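Long-range contacts in protein osa (Shigella flexneri, PDB 4O7K), which suppresses the oncogenicity of Agrobacterium tumefaciens and acts as a plasmid fertility inhibition factor of the ParB/Srx superfamily: residues A[67-72]-A[166-171]; A[78-83]-A[134-139]; A[120-125]-A[155-160]. The protein carries 1 engineered substitution. All coordinates share one frame; numbering follows the deposited sequence. Where two conformers were deposited one is given.

From the N terminus, strand 67-72 comes first and is held by helix 161-171, much later in the chain, so contact 1 closes the widest loop and the other two nest inside it. Helix 73-81 follows that strand directly and meets strand 131-136 in contact 2. Strand 118-128 lies between those two elements in sequence and joins strand 153-158 in contact 3, so contacts 2 and 3 cross along the chain. Contact 3 ties the five-stranded mixed sheet to the three-stranded sheet holding 67-72 and 153-158. Contacts 1 and 2 also touch, Leu167 packing on Val134 and Val171 on Ala79.

Contact 1: A[67-72]-A[166-171]; sequences FIVYVN and MLAEHV. With IPA (isopropyl alcohol), chain F.
Val69 and Val71 of strand 67-72, the central strand of a three-stranded antiparallel sheet, pack against Leu167, Ala168 and Val171 of helix 161-171, a helix-on-sheet layer. Strand and helix run almost alongside in the same direction: the axes of 67-72 and 166-171 approach to 8.0 Å at an angle of 19°. The backbone of the strand is bonded to Val156 and Phe154 on one edge and to Ile177 and Val173 on the other, while Val69 points from the face of the sheet toward the helix.

Val69 divides its two methyls between neighbouring helix residues. CG1, anti to the backbone N (chi1 -176°), rests on the main chain of Ala168, 3.9 Å from Ala168 CA and equally near Ala168 N, and CG2 lies 4.2 Å from Leu167 CB. Val71 and Val171 stand side by side and point the same way, with Val71 CG1 3.6 Å from Val171 CG2. Tyr70 leaves the strand on the side away from the helix; its side chain touches Leu182 of helix 179-189, and its OH is hydrogen-bonded to Trp45 NE1.

His170 lies on the side of the helix that does not meet the strand. It stacks on Phe132, and its ND1 faces O2 of an isopropyl alcohol probably left from crystallisation; the modelled separation is implausibly short, so the details of that bond are doubtful. The polar link between strand and helix is at Asn72 and Val171. Asn72 caps the next helix with OD1 on Ala75 N, while its backbone N donates to Val171 O at 2.8 Å, reaching it nearly head-on to the carbonyl, and Val71 CA adds a CA-H...O contact to the same Val171 O at 3.3 Å.

Contact 2: A[78-83]-A[134-139]; sequences RAWLAL and VCFTDG
Trp80 of helix 73-81 offers a face of its indole to the edge of Phe136, on strand 131-136, in an edge-to-face pair. The ring planes are inclined at 52°, and the centroid of the six-membered ring of Trp80 is 4.5 Å from that of Phe136. Phe136 CE1 stands over the indole, 3.3 Å from Trp80 CE2, while Phe136 CZ lies over the benzene part. The two side chains cross at about a right angle: Trp80 extends with CG anti to its backbone N (chi1 -171°), and Phe136 rises from the strand to meet it. Met140, Met144 and Leu147 of helix 140-148 also pack on Trp80, and its NE1 is bonded to Gln89 O, which helps to fix the rotation of the indole.

Val134 fits in beside the start of the tryptophan. In the conformer given, its CG1 touches Ala79 CB at 3.7 Å, and its CG2 lies against the helix backbone, 3.4 Å from Trp80 N. Next to it Val134 N donates to Ala79 O at 3.3 Å, approaching from well above the carbonyl plane. Leu83 brings its branch point up to the carbonyl of Val134, CG 3.3 Å from Val134 O, and its CD2 is beside Cys135 CB.

Helix 73-81 thus seats against an edge strand of the mixed sheet, just ahead of the classic beta bulge in which Thr137 and Asp138 both face Asp122. Val134 O, buried beneath the leucine, has no hydrogen-bond partner in the model; the bond from Val134 N is the one hydrogen bond between the segments, so the contact rests mainly on apolar and aromatic packing.

Contact 3: A[120-125]-A[155-160]; sequences LADVSP and PVLSRD
Leu120 lodges its forked end between Pro155 and Leu157, on one side of the strand. Its CD2 meets Pro155 CG at 3.7 Å, and its CD1 lies the same distance from Leu157 CG, so one methyl lies against the proline ring and the other against the leucine branch; the long axes of the two leucines cross at about a right angle. On the next step Leu157 runs alongside Asp122, its CB tucked 3.4 Å from Asp122 OD1. Val123 and Val156, also crossed, meet on the other side of the backbone with CG2 of Val123 3.9 Å from CG2 of Val156, packed near Phe136 and Val71.

Between these bumps the backbones touch at a single beta bridge, Asp122 with Leu157, where strand 118-128 of the mixed sheet meets an outer strand of the three-stranded sheet; the axes of 122-125 and 155-158 lie at 69°. The bonding has the parallel pattern: Leu157 N donates to Ala121 O at 2.8 Å, and Leu157 O accepts from Val123 N.

As the strands diverge, a water bridges the backbones at each end. One molecule accepts from Ala121 N and donates to Pro155 O; the other donates to Val123 O and accepts from Arg159 N. Past the second water Arg159, bent at chi3 (-61°), curls its guanidinium back beside Ser124, close to OG in the Ser124 conformer given but poorly angled for a hydrogen bond.

Contact 1: A[67-72]-A[166-171]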
ATOM      1  N   PHE A  67      -4.158 -12.039  -5.604  1.00 22.57           N
ATOM      2  CA  PHE A  67      -3.545 -11.281  -6.685  1.00 24.66           C
ATOM      3  C   PHE A  67      -2.702 -10.158  -6.117  1.00 29.08           C
ATOM      4  O   PHE A  67      -3.047  -9.571  -5.093  1.00 25.92           O
ATOM      5  CB  PHE A  67      -4.614 -10.706  -7.618  1.00 23.73           C
ATOM      6  CG  PHE A  67      -5.140 -11.690  -8.611  1.00 28.03           C
ATOM      7  CD1 PHE A  67      -5.984 -12.714  -8.214  1.00 32.42           C
ATOM      8  CD2 PHE A  67      -4.784 -11.598  -9.944  1.00 28.12           C
ATOM      9  CE1 PHE A  67      -6.453 -13.625  -9.131  1.00 32.22           C
ATOM     10  CE2 PHE A  67      -5.255 -12.502 -10.868  1.00 27.90           C
ATOM     11  CZ  PHE A  67      -6.082 -13.521 -10.463  1.00 29.98           C
ATOM     12  N   ILE A  68      -1.586  -9.862  -6.771  1.00 27.90           N
ATOM     13  CA  ILE A  68      -0.775  -8.728  -6.367  1.00 24.13           C
ATOM     14  C   ILE A  68      -1.098  -7.518  -7.233  1.00 22.60           C
ATOM     15  O   ILE A  68      -1.213  -7.618  -8.456  1.00 27.00           O
ATOM     16  CB  ILE A  68       0.722  -9.060  -6.443  1.00 26.38           C
ATOM     17  CG1 ILE A  68       1.092 -10.003  -5.285  1.00 25.09           C
ATOM     18  CG2 ILE A  68       1.550  -7.783  -6.377  1.00 24.47           C
ATOM     19  CD1 ILE A  68       2.297 -10.864  -5.569  1.00 31.75           C
ATOM     20  N   VAL A  69      -1.260  -6.376  -6.579  1.00 22.86           N
ATOM     21  CA  VAL A  69      -1.381  -5.109  -7.271  1.00 22.26           C
ATOM     22  C   VAL A  69      -0.256  -4.189  -6.791  1.00 25.51           C
ATOM     23  O   VAL A  69      -0.059  -3.999  -5.585  1.00 21.38           O
ATOM     24  CB  VAL A  69      -2.745  -4.438  -7.022  1.00 23.85           C
ATOM     25  CG1 VAL A  69      -2.875  -3.167  -7.848  1.00 26.60           C
ATOM     26  CG2 VAL A  69      -3.885  -5.422  -7.334  1.00 25.68           C
ATOM     27  N   TYR A  70       0.497  -3.649  -7.736  1.00 22.96           N
ATOM     28  CA  TYR A  70       1.492  -2.633  -7.413  1.00 21.95           C
ATOM     29  C   TYR A  70       0.795  -1.295  -7.439  1.00 24.88           C
ATOM     30  O   TYR A  70       0.270  -0.888  -8.478  1.00 21.92           O
ATOM     31  CB  TYR A  70       2.650  -2.651  -8.405  1.00 21.05           C
ATOM     32  CG  TYR A  70       3.403  -3.955  -8.401  1.00 23.11           C
ATOM     33  CD1 TYR A  70       4.174  -4.330  -7.307  1.00 23.49           C
ATOM     34  CD2 TYR A  70       3.320  -4.824  -9.477  1.00 27.55           C
ATOM     35  CE1 TYR A  70       4.852  -5.534  -7.291  1.00 26.93           C
ATOM     36  CE2 TYR A  70       3.980  -6.028  -9.469  1.00 27.98           C
ATOM     37  CZ  TYR A  70       4.752  -6.371  -8.380  1.00 32.27           C
ATOM     38  OH  TYR A  70       5.416  -7.565  -8.389  1.00 31.32           O
ATOM     39  N   VAL A  71       0.764  -0.606  -6.305  1.00 23.83           N
ATOM     40  CA  VAL A  71      -0.014   0.619  -6.267  1.00 24.43           C
ATOM     41  C   VAL A  71       0.849   1.863  -6.186  1.00 25.20           C
ATOM     42  O   VAL A  71       1.938   1.875  -5.607  1.00 24.02           O
ATOM     43  CB  VAL A  71      -1.039   0.641  -5.083  1.00 24.41           C
ATOM     44  CG1 VAL A  71      -1.986  -0.553  -5.172  1.00 23.29           C
ATOM     45  CG2 VAL A  71      -0.334   0.662  -3.745  1.00 22.68           C
ATOM     46  N   ASN A  72       0.347   2.904  -6.825  1.00 24.75           N
ATOM     47  CA  ASN A  72       0.847   4.246  -6.657  1.00 24.95           C
ATOM     48  C   ASN A  72       0.516   4.694  -5.238  1.00 27.75           C
ATOM     49  O   ASN A  72      -0.660   4.866  -4.894  1.00 24.74           O
ATOM     50  CB  ASN A  72       0.201   5.153  -7.711  1.00 24.59           C
ATOM     51  CG  ASN A  72       0.647   6.589  -7.610  1.00 31.11           C
ATOM     52  OD1 ASN A  72       0.785   7.143  -6.519  1.00 33.38           O
ATOM     53  ND2 ASN A  72       0.857   7.214  -8.762  1.00 30.89           N
ATOM     54  N   MET A 166      -9.937  -3.947 -10.400  1.00 25.20           N
ATOM     55  CA  MET A 166     -10.547  -2.713  -9.911  1.00 22.39           C
ATOM     56  C   MET A 166      -9.556  -1.846  -9.128  1.00 22.48           C
ATOM     57  O   MET A 166      -9.488  -0.633  -9.331  1.00 24.26           O
ATOM     58  CB  MET A 166     -11.756  -3.039  -9.022  1.00 21.38           C
ATOM     59  CG  MET A 166     -12.783  -1.951  -8.985  1.00 28.28           C
ATOM     60  SD  MET A 166     -14.186  -2.486  -7.962  1.00 34.97           S
ATOM     61  CE  MET A 166     -14.574  -4.071  -8.690  1.00 23.80           C
ATOM     62  N   LEU A 167      -8.798  -2.464  -8.224  1.00 21.96           N
ATOM     63  CA  LEU A 167      -7.726  -1.751  -7.531  1.00 26.83           C
ATOM     64  C   LEU A 167      -6.715  -1.158  -8.525  1.00 25.82           C
ATOM     65  O   LEU A 167      -6.388   0.035  -8.470  1.00 26.38           O
ATOM     66  CB  LEU A 167      -7.012  -2.682  -6.548  1.00 29.10           C
ATOM     67  CG  LEU A 167      -7.805  -3.010  -5.280  1.00 29.01           C
ATOM     68  CD1 LEU A 167      -7.212  -4.223  -4.566  1.00 24.63           C
ATOM     69  CD2 LEU A 167      -7.857  -1.810  -4.345  1.00 27.24           C
ATOM     70  N   ALA A 168      -6.221  -1.993  -9.433  1.00 24.87           N
ATOM     71  CA  ALA A 168      -5.264  -1.536 -10.437  1.00 27.78           C
ATOM     72  C   ALA A 168      -5.827  -0.353 -11.234  1.00 27.48           C
ATOM     73  O   ALA A 168      -5.131   0.635 -11.453  1.00 25.20           O
ATOM     74  CB  ALA A 168      -4.880  -2.684 -11.367  1.00 23.92           C
ATOM     75  N   GLU A 169      -7.103  -0.439 -11.622  1.00 25.55           N
ATOM     76  CA  GLU A 169      -7.761   0.660 -12.328  1.00 24.11           C
ATOM     77  C   GLU A 169      -7.637   1.997 -11.602  1.00 29.12           C
ATOM     78  O   GLU A 169      -7.238   3.000 -12.194  1.00 29.93           O
ATOM     79  CB  GLU A 169      -9.252   0.361 -12.533  1.00 26.82           C
ATOM     80  CG  GLU A 169     -10.009   1.528 -13.152  1.00 31.47           C
ATOM     81  CD  GLU A 169     -11.508   1.283 -13.247  1.00 35.19           C
ATOM     82  OE1 GLU A 169     -11.950   0.147 -12.987  1.00 33.19           O
ATOM     83  OE2 GLU A 169     -12.246   2.232 -13.575  1.00 35.77           O
ATOM     84  N   HIS A 170      -7.983   2.016 -10.318  1.00 23.53           N
ATOM     85  CA  HIS A 170      -8.041   3.273  -9.581  1.00 26.89           C
ATOM     86  C   HIS A 170      -6.711   3.705  -8.959  1.00 28.58           C
ATOM     87  O   HIS A 170      -6.438   4.895  -8.882  1.00 29.50           O
ATOM     88  CB  HIS A 170      -9.118   3.179  -8.493  1.00 27.88           C
ATOM     89  CG  HIS A 170     -10.509   3.084  -9.038  1.00 27.98           C
ATOM     90  ND1 HIS A 170     -11.284   4.195  -9.292  1.00 30.65           N
ATOM     91  CD2 HIS A 170     -11.253   2.014  -9.409  1.00 25.02           C
ATOM     92  CE1 HIS A 170     -12.454   3.811  -9.782  1.00 30.36           C
ATOM     93  NE2 HIS A 170     -12.456   2.494  -9.870  1.00 25.26           N
ATOM     94  N   VAL A 171      -5.883   2.761  -8.508  1.00 26.54           N
ATOM     95  CA  VAL A 171      -4.653   3.137  -7.801  1.00 26.91           C
ATOM     96  C   VAL A 171      -3.399   2.372  -8.237  1.00 27.01           C
ATOM     97  O   VAL A 171      -2.339   2.530  -7.632  1.00 26.20           O
ATOM     98  CB  VAL A 171      -4.817   2.976  -6.257  1.00 22.60           C
ATOM     99  CG1 VAL A 171      -6.072   3.730  -5.758  1.00 24.61           C
ATOM    100  CG2 VAL A 171      -4.912   1.503  -5.856  1.00 24.49           C
TER
HETATM  101  C1  IPA F 205     -11.993   8.291  -7.751  1.00 42.02           C
HETATM  102  C2  IPA F 205     -11.353   7.616  -8.958  1.00 50.42           C
HETATM  103  C3  IPA F 205     -10.274   8.510  -9.561  1.00 51.76           C
HETATM  104  O2  IPA F 205     -10.760   6.402  -8.552  1.00 48.92           O

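Contact 2: A[78-83]-A[134-139]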
ATOM      1  N   ARG A  78      -4.933   8.420  -1.264  0.52 27.11           N
ATOM      2  CA  ARG A  78      -6.165   9.139  -1.602  0.52 26.16           C
ATOM      3  C   ARG A  78      -7.409   8.260  -1.516  0.52 26.12           C
ATOM      4  O   ARG A  78      -8.442   8.675  -0.982  0.52 26.87           O
ATOM      5  CB  ARG A  78      -6.064   9.736  -3.004  0.52 25.56           C
ATOM      6  CG  ARG A  78      -7.333  10.425  -3.469  0.52 28.77           C
ATOM      7  CD  ARG A  78      -7.180  11.015  -4.861  0.52 26.91           C
ATOM      8  NE  ARG A  78      -8.395  11.716  -5.277  0.52 32.17           N
ATOM      9  CZ  ARG A  78      -9.430  11.129  -5.873  0.52 35.34           C
ATOM     10  NH1 ARG A  78      -9.404   9.829  -6.132  0.52 37.59           N
ATOM     11  NH2 ARG A  78     -10.492  11.843  -6.213  0.52 33.32           N
ATOM     12  N   ALA A  79      -7.316   7.050  -2.054  1.00 24.59           N
ATOM     13  CA  ALA A  79      -8.446   6.122  -2.032  1.00 23.48           C
ATOM     14  C   ALA A  79      -8.788   5.708  -0.599  1.00 24.27           C
ATOM     15  O   ALA A  79      -9.962   5.511  -0.247  1.00 25.14           O
ATOM     16  CB  ALA A  79      -8.139   4.899  -2.885  1.00 25.02           C
ATOM     17  N   TRP A  80      -7.760   5.600   0.234  1.00 25.41           N
ATOM     18  CA  TRP A  80      -7.943   5.258   1.645  1.00 25.34           C
ATOM     19  C   TRP A  80      -8.644   6.402   2.382  1.00 27.56           C
ATOM     20  O   TRP A  80      -9.562   6.176   3.166  1.00 24.65           O
ATOM     21  CB  TRP A  80      -6.589   4.936   2.290  1.00 22.14           C
ATOM     22  CG  TRP A  80      -6.647   4.373   3.674  1.00 23.20           C
ATOM     23  CD1 TRP A  80      -7.773   4.138   4.437  1.00 26.43           C
ATOM     24  CD2 TRP A  80      -5.528   4.001   4.482  1.00 22.66           C
ATOM     25  NE1 TRP A  80      -7.407   3.625   5.664  1.00 24.17           N
ATOM     26  CE2 TRP A  80      -6.035   3.537   5.721  1.00 26.40           C
ATOM     27  CE3 TRP A  80      -4.133   4.008   4.282  1.00 25.74           C
ATOM     28  CZ2 TRP A  80      -5.209   3.078   6.744  1.00 29.99           C
ATOM     29  CZ3 TRP A  80      -3.312   3.552   5.297  1.00 23.37           C
ATOM     30  CH2 TRP A  80      -3.853   3.090   6.517  1.00 28.69           C
ATOM     31  N   LEU A  81      -8.222   7.633   2.111  1.00 28.16           N
ATOM     32  CA  LEU A  81      -8.880   8.797   2.687  1.00 24.69           C
ATOM     33  C   LEU A  81     -10.357   8.869   2.279  1.00 27.84           C
ATOM     34  O   LEU A  81     -11.173   9.452   2.990  1.00 27.83           O
ATOM     35  CB  LEU A  81      -8.164  10.079   2.271  1.00 25.84           C
ATOM     36  CG  LEU A  81      -6.840  10.356   2.978  1.00 25.77           C
ATOM     37  CD1 LEU A  81      -6.075  11.446   2.248  1.00 29.71           C
ATOM     38  CD2 LEU A  81      -7.056  10.742   4.432  1.00 25.45           C
ATOM     39  N   ALA A  82     -10.699   8.264   1.145  1.00 28.22           N
ATOM     40  CA  ALA A  82     -12.078   8.298   0.656  1.00 33.28           C
ATOM     41  C   ALA A  82     -13.015   7.400   1.481  1.00 30.09           C
ATOM     42  O   ALA A  82     -14.235   7.405   1.291  1.00 32.93           O
ATOM     43  CB  ALA A  82     -12.123   7.908  -0.818  1.00 33.39           C
ATOM     44  N   LEU A  83     -12.443   6.637   2.406  1.00 24.16           N
ATOM     45  CA  LEU A  83     -13.237   5.887   3.354  1.00 27.34           C
ATOM     46  C   LEU A  83     -14.018   6.844   4.245  1.00 33.47           C
ATOM     47  O   LEU A  83     -15.062   6.491   4.775  1.00 31.36           O
ATOM     48  CB  LEU A  83     -12.366   4.986   4.226  1.00 29.48           C
ATOM     49  CG  LEU A  83     -12.100   3.540   3.838  1.00 32.37           C
ATOM     50  CD1 LEU A  83     -11.605   2.780   5.070  1.00 30.54           C
ATOM     51  CD2 LEU A  83     -13.320   2.877   3.226  1.00 27.49           C
ATOM     52  N   VAL A 134     -10.712   2.367  -0.781  1.00 25.36           N
ATOM     53  CA  VAL A 134     -10.061   1.117  -0.415  0.53 25.10           C
ATOM     54  C   VAL A 134     -10.198   0.876   1.080  1.00 25.68           C
ATOM     55  O   VAL A 134     -10.152   1.802   1.891  1.00 25.57           O
ATOM     56  CB  VAL A 134      -8.565   1.086  -0.814  0.53 23.88           C
ATOM     57  CG1 VAL A 134      -8.417   1.217  -2.315  0.53 24.61           C
ATOM     58  CG2 VAL A 134      -7.792   2.177  -0.115  0.53 21.70           C
ATOM     59  N   CYS A 135     -10.416  -0.385   1.436  1.00 24.89           N
ATOM     60  CA  CYS A 135     -10.520  -0.781   2.832  1.00 21.02           C
ATOM     61  C   CYS A 135      -9.622  -2.002   3.045  1.00 24.45           C
ATOM     62  O   CYS A 135      -8.996  -2.502   2.098  1.00 24.11           O
ATOM     63  CB  CYS A 135     -11.985  -1.081   3.231  1.00 20.71           C
ATOM     64  SG  CYS A 135     -12.750  -2.417   2.269  1.00 24.60           S
ATOM     65  N   PHE A 136      -9.568  -2.479   4.287  1.00 24.69           N
ATOM     66  CA  PHE A 136      -8.543  -3.433   4.684  1.00 23.84           C
ATOM     67  C   PHE A 136      -9.092  -4.693   5.311  1.00 30.33           C
ATOM     68  O   PHE A 136     -10.051  -4.659   6.090  1.00 24.91           O
ATOM     69  CB  PHE A 136      -7.573  -2.784   5.676  1.00 25.56           C
ATOM     70  CG  PHE A 136      -6.709  -1.718   5.081  1.00 25.23           C
ATOM     71  CD1 PHE A 136      -7.205  -0.448   4.853  1.00 24.89           C
ATOM     72  CD2 PHE A 136      -5.374  -1.980   4.774  1.00 24.96           C
ATOM     73  CE1 PHE A 136      -6.408   0.530   4.314  1.00 25.15           C
ATOM     74  CE2 PHE A 136      -4.569  -1.000   4.231  1.00 26.16           C
ATOM     75  CZ  PHE A 136      -5.068   0.257   4.009  1.00 23.69           C
ATOM     76  N   THR A 137      -8.457  -5.811   4.986  1.00 25.45           N
ATOM     77  CA  THR A 137      -8.647  -7.024   5.762  1.00 26.22           C
ATOM     78  C   THR A 137      -7.559  -7.039   6.833  1.00 27.03           C
ATOM     79  O   THR A 137      -7.807  -7.381   7.984  1.00 26.50           O
ATOM     80  CB  THR A 137      -8.581  -8.274   4.886  1.00 27.12           C
ATOM     81  OG1 THR A 137      -9.720  -8.299   4.016  1.00 30.66           O
ATOM     82  CG2 THR A 137      -8.547  -9.534   5.732  1.00 29.97           C
ATOM     83  N   ASP A 138      -6.351  -6.646   6.438  1.00 27.21           N
ATOM     84  CA  ASP A 138      -5.258  -6.446   7.377  1.00 26.14           C
ATOM     85  C   ASP A 138      -4.167  -5.587   6.732  1.00 29.29           C
ATOM     86  O   ASP A 138      -4.199  -5.325   5.525  1.00 25.90           O
ATOM     87  CB  ASP A 138      -4.688  -7.795   7.840  1.00 23.69           C
ATOM     88  CG  ASP A 138      -4.355  -8.716   6.678  1.00 32.13           C
ATOM     89  OD1 ASP A 138      -3.562  -8.310   5.814  1.00 28.68           O
ATOM     90  OD2 ASP A 138      -4.905  -9.837   6.602  1.00 36.24           O
ATOM     91  N   GLY A 139      -3.214  -5.139   7.544  1.00 27.00           N
ATOM     92  CA  GLY A 139      -2.061  -4.413   7.048  1.00 26.08           C
ATOM     93  C   GLY A 139      -2.170  -2.898   7.070  1.00 28.43           C
ATOM     94  O   GLY A 139      -1.439  -2.226   6.354  1.00 29.16           O
TER

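Contact 3: A[120-125]-A[155-160]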
ATOM      1  N   LEU A 120       2.796  -8.560   2.988  1.00 26.74           N
ATOM      2  CA  LEU A 120       1.941  -7.572   2.345  1.00 24.86           C
ATOM      3  C   LEU A 120       0.632  -7.356   3.098  1.00 23.92           C
ATOM      4  O   LEU A 120       0.140  -8.251   3.776  1.00 25.49           O
ATOM      5  CB  LEU A 120       1.618  -8.003   0.915  1.00 22.78           C
ATOM      6  CG  LEU A 120       2.828  -8.173  -0.010  1.00 25.47           C
ATOM      7  CD1 LEU A 120       2.329  -8.510  -1.412  1.00 25.95           C
ATOM      8  CD2 LEU A 120       3.652  -6.909   0.004  1.00 26.50           C
ATOM      9  N   ALA A 121       0.084  -6.159   2.943  1.00 20.30           N
ATOM     10  CA  ALA A 121      -1.277  -5.847   3.358  1.00 25.07           C
ATOM     11  C   ALA A 121      -2.287  -6.529   2.450  1.00 27.33           C
ATOM     12  O   ALA A 121      -2.047  -6.709   1.247  1.00 28.96           O
ATOM     13  CB  ALA A 121      -1.495  -4.350   3.342  1.00 22.74           C
ATOM     14  N   ASP A 122      -3.415  -6.903   3.037  1.00 23.78           N
ATOM     15  CA  ASP A 122      -4.565  -7.436   2.303  1.00 26.67           C
ATOM     16  C   ASP A 122      -5.666  -6.383   2.247  1.00 29.35           C
ATOM     17  O   ASP A 122      -6.225  -6.009   3.277  1.00 26.41           O
ATOM     18  CB  ASP A 122      -5.078  -8.703   2.974  1.00 24.41           C
ATOM     19  CG  ASP A 122      -4.074  -9.837   2.909  1.00 31.48           C
ATOM     20  OD1 ASP A 122      -4.078 -10.576   1.904  1.00 26.16           O
ATOM     21  OD2 ASP A 122      -3.281  -9.986   3.864  1.00 29.14           O
ATOM     22  N   VAL A 123      -5.949  -5.875   1.050  1.00 27.36           N
ATOM     23  CA  VAL A 123      -6.895  -4.777   0.909  1.00 25.74           C
ATOM     24  C   VAL A 123      -8.014  -5.141  -0.059  1.00 26.66           C
ATOM     25  O   VAL A 123      -7.989  -6.191  -0.701  1.00 24.72           O
ATOM     26  CB  VAL A 123      -6.216  -3.482   0.413  1.00 27.01           C
ATOM     27  CG1 VAL A 123      -5.060  -3.080   1.350  1.00 21.50           C
ATOM     28  CG2 VAL A 123      -5.731  -3.666  -1.014  1.00 25.86           C
ATOM     29  N   SER A 124      -8.996  -4.252  -0.161  0.52 21.90           N
ATOM     30  CA  SER A 124     -10.144  -4.494  -1.011  0.52 24.40           C
ATOM     31  C   SER A 124     -10.693  -3.187  -1.546  0.52 24.50           C
ATOM     32  O   SER A 124     -10.710  -2.180  -0.841  0.52 25.50           O
ATOM     33  CB  SER A 124     -11.229  -5.245  -0.235  0.52 25.22           C
ATOM     34  OG  SER A 124     -10.720  -6.452   0.305  0.52 27.97           O
ATOM     35  N   PRO A 125     -11.150  -3.195  -2.804  1.00 22.30           N
ATOM     36  CA  PRO A 125     -11.889  -2.047  -3.315  1.00 21.47           C
ATOM     37  C   PRO A 125     -13.260  -2.027  -2.649  1.00 24.19           C
ATOM     38  O   PRO A 125     -13.752  -3.093  -2.280  1.00 26.75           O
ATOM     39  CB  PRO A 125     -12.013  -2.339  -4.807  1.00 24.13           C
ATOM     40  CG  PRO A 125     -11.951  -3.828  -4.895  1.00 23.74           C
ATOM     41  CD  PRO A 125     -11.045  -4.280  -3.789  1.00 25.61           C
ATOM     42  N   PRO A 155       3.585  -3.222  -3.338  1.00 23.41           N
ATOM     43  CA  PRO A 155       2.562  -4.222  -3.655  1.00 23.76           C
ATOM     44  C   PRO A 155       1.555  -4.391  -2.520  1.00 23.03           C
ATOM     45  O   PRO A 155       1.897  -4.172  -1.354  1.00 22.45           O
ATOM     46  CB  PRO A 155       3.364  -5.509  -3.857  1.00 22.25           C
ATOM     47  CG  PRO A 155       4.660  -5.292  -3.146  1.00 25.65           C
ATOM     48  CD  PRO A 155       4.851  -3.829  -2.894  1.00 25.31           C
ATOM     49  N   VAL A 156       0.335  -4.765  -2.879  1.00 24.60           N
ATOM     50  CA  VAL A 156      -0.692  -5.132  -1.911  1.00 21.56           C
ATOM     51  C   VAL A 156      -1.368  -6.389  -2.441  1.00 23.09           C
ATOM     52  O   VAL A 156      -1.212  -6.738  -3.615  1.00 25.44           O
ATOM     53  CB  VAL A 156      -1.736  -4.018  -1.689  1.00 23.01           C
ATOM     54  CG1 VAL A 156      -1.104  -2.787  -1.049  1.00 23.23           C
ATOM     55  CG2 VAL A 156      -2.424  -3.652  -3.006  1.00 26.40           C
ATOM     56  N   LEU A 157      -2.106  -7.061  -1.569  1.00 21.66           N
ATOM     57  CA  LEU A 157      -2.777  -8.316  -1.900  1.00 23.01           C
ATOM     58  C   LEU A 157      -4.287  -8.135  -2.007  1.00 26.56           C
ATOM     59  O   LEU A 157      -4.888  -7.438  -1.200  1.00 26.74           O
ATOM     60  CB  LEU A 157      -2.469  -9.377  -0.842  1.00 25.14           C
ATOM     61  CG  LEU A 157      -1.051  -9.950  -0.846  1.00 23.47           C
ATOM     62  CD1 LEU A 157      -0.847 -10.780   0.406  1.00 23.64           C
ATOM     63  CD2 LEU A 157      -0.871 -10.807  -2.092  1.00 23.60           C
ATOM     64  N   SER A 158      -4.876  -8.778  -3.011  1.00 23.07           N
ATOM     65  CA  SER A 158      -6.303  -8.710  -3.271  1.00 24.16           C
ATOM     66  C   SER A 158      -6.851 -10.120  -3.432  1.00 29.71           C
ATOM     67  O   SER A 158      -6.174 -11.008  -3.948  1.00 26.56           O
ATOM     68  CB  SER A 158      -6.572  -7.870  -4.517  1.00 25.25           C
ATOM     69  OG  SER A 158      -7.911  -7.982  -4.943  1.00 28.81           O
ATOM     70  N   ARG A 159      -8.100 -10.298  -3.011  1.00 24.33           N
ATOM     71  CA  ARG A 159      -8.719 -11.606  -2.830  1.00 27.42           C
ATOM     72  C   ARG A 159      -9.001 -12.342  -4.142  1.00 25.02           C
ATOM     73  O   ARG A 159      -9.066 -13.572  -4.169  1.00 29.29           O
ATOM     74  CB  ARG A 159     -10.032 -11.413  -2.043  1.00 33.51           C
ATOM     75  CG  ARG A 159     -10.382 -12.472  -1.008  1.00 58.12           C
ATOM     76  CD  ARG A 159     -11.653 -12.061  -0.237  1.00 46.60           C
ATOM     77  NE  ARG A 159     -11.462 -10.796   0.484  1.00 57.88           N
ATOM     78  CZ  ARG A 159     -12.371  -9.822   0.593  1.00 53.54           C
ATOM     79  NH1 ARG A 159     -13.574  -9.938   0.031  1.00 49.89           N
ATOM     80  NH2 ARG A 159     -12.071  -8.717   1.269  1.00 32.95           N
ATOM     81  N   ASP A 160      -9.197 -11.595  -5.222  1.00 26.37           N
ATOM     82  CA  ASP A 160      -9.635 -12.186  -6.487  1.00 26.57           C
ATOM     83  C   ASP A 160      -9.342 -11.283  -7.683  1.00 29.94           C
ATOM     84  O   ASP A 160      -9.011 -10.106  -7.524  1.00 28.57           O
ATOM     85  CB  ASP A 160     -11.137 -12.506  -6.431  1.00 25.09           C
ATOM     86  CG  ASP A 160     -11.971 -11.289  -6.093  1.00 26.51           C
ATOM     87  OD1 ASP A 160     -12.218 -10.456  -6.984  1.00 29.74           O
ATOM     88  OD2 ASP A 160     -12.372 -11.160  -4.924  1.00 40.64           O
TER
HETATM   89  O   HOH W   1       1.510  -4.221   1.488  1.00 24.82           O
HETATM   90  O   HOH W   2      -9.457  -7.840  -2.379  1.00 26.42           O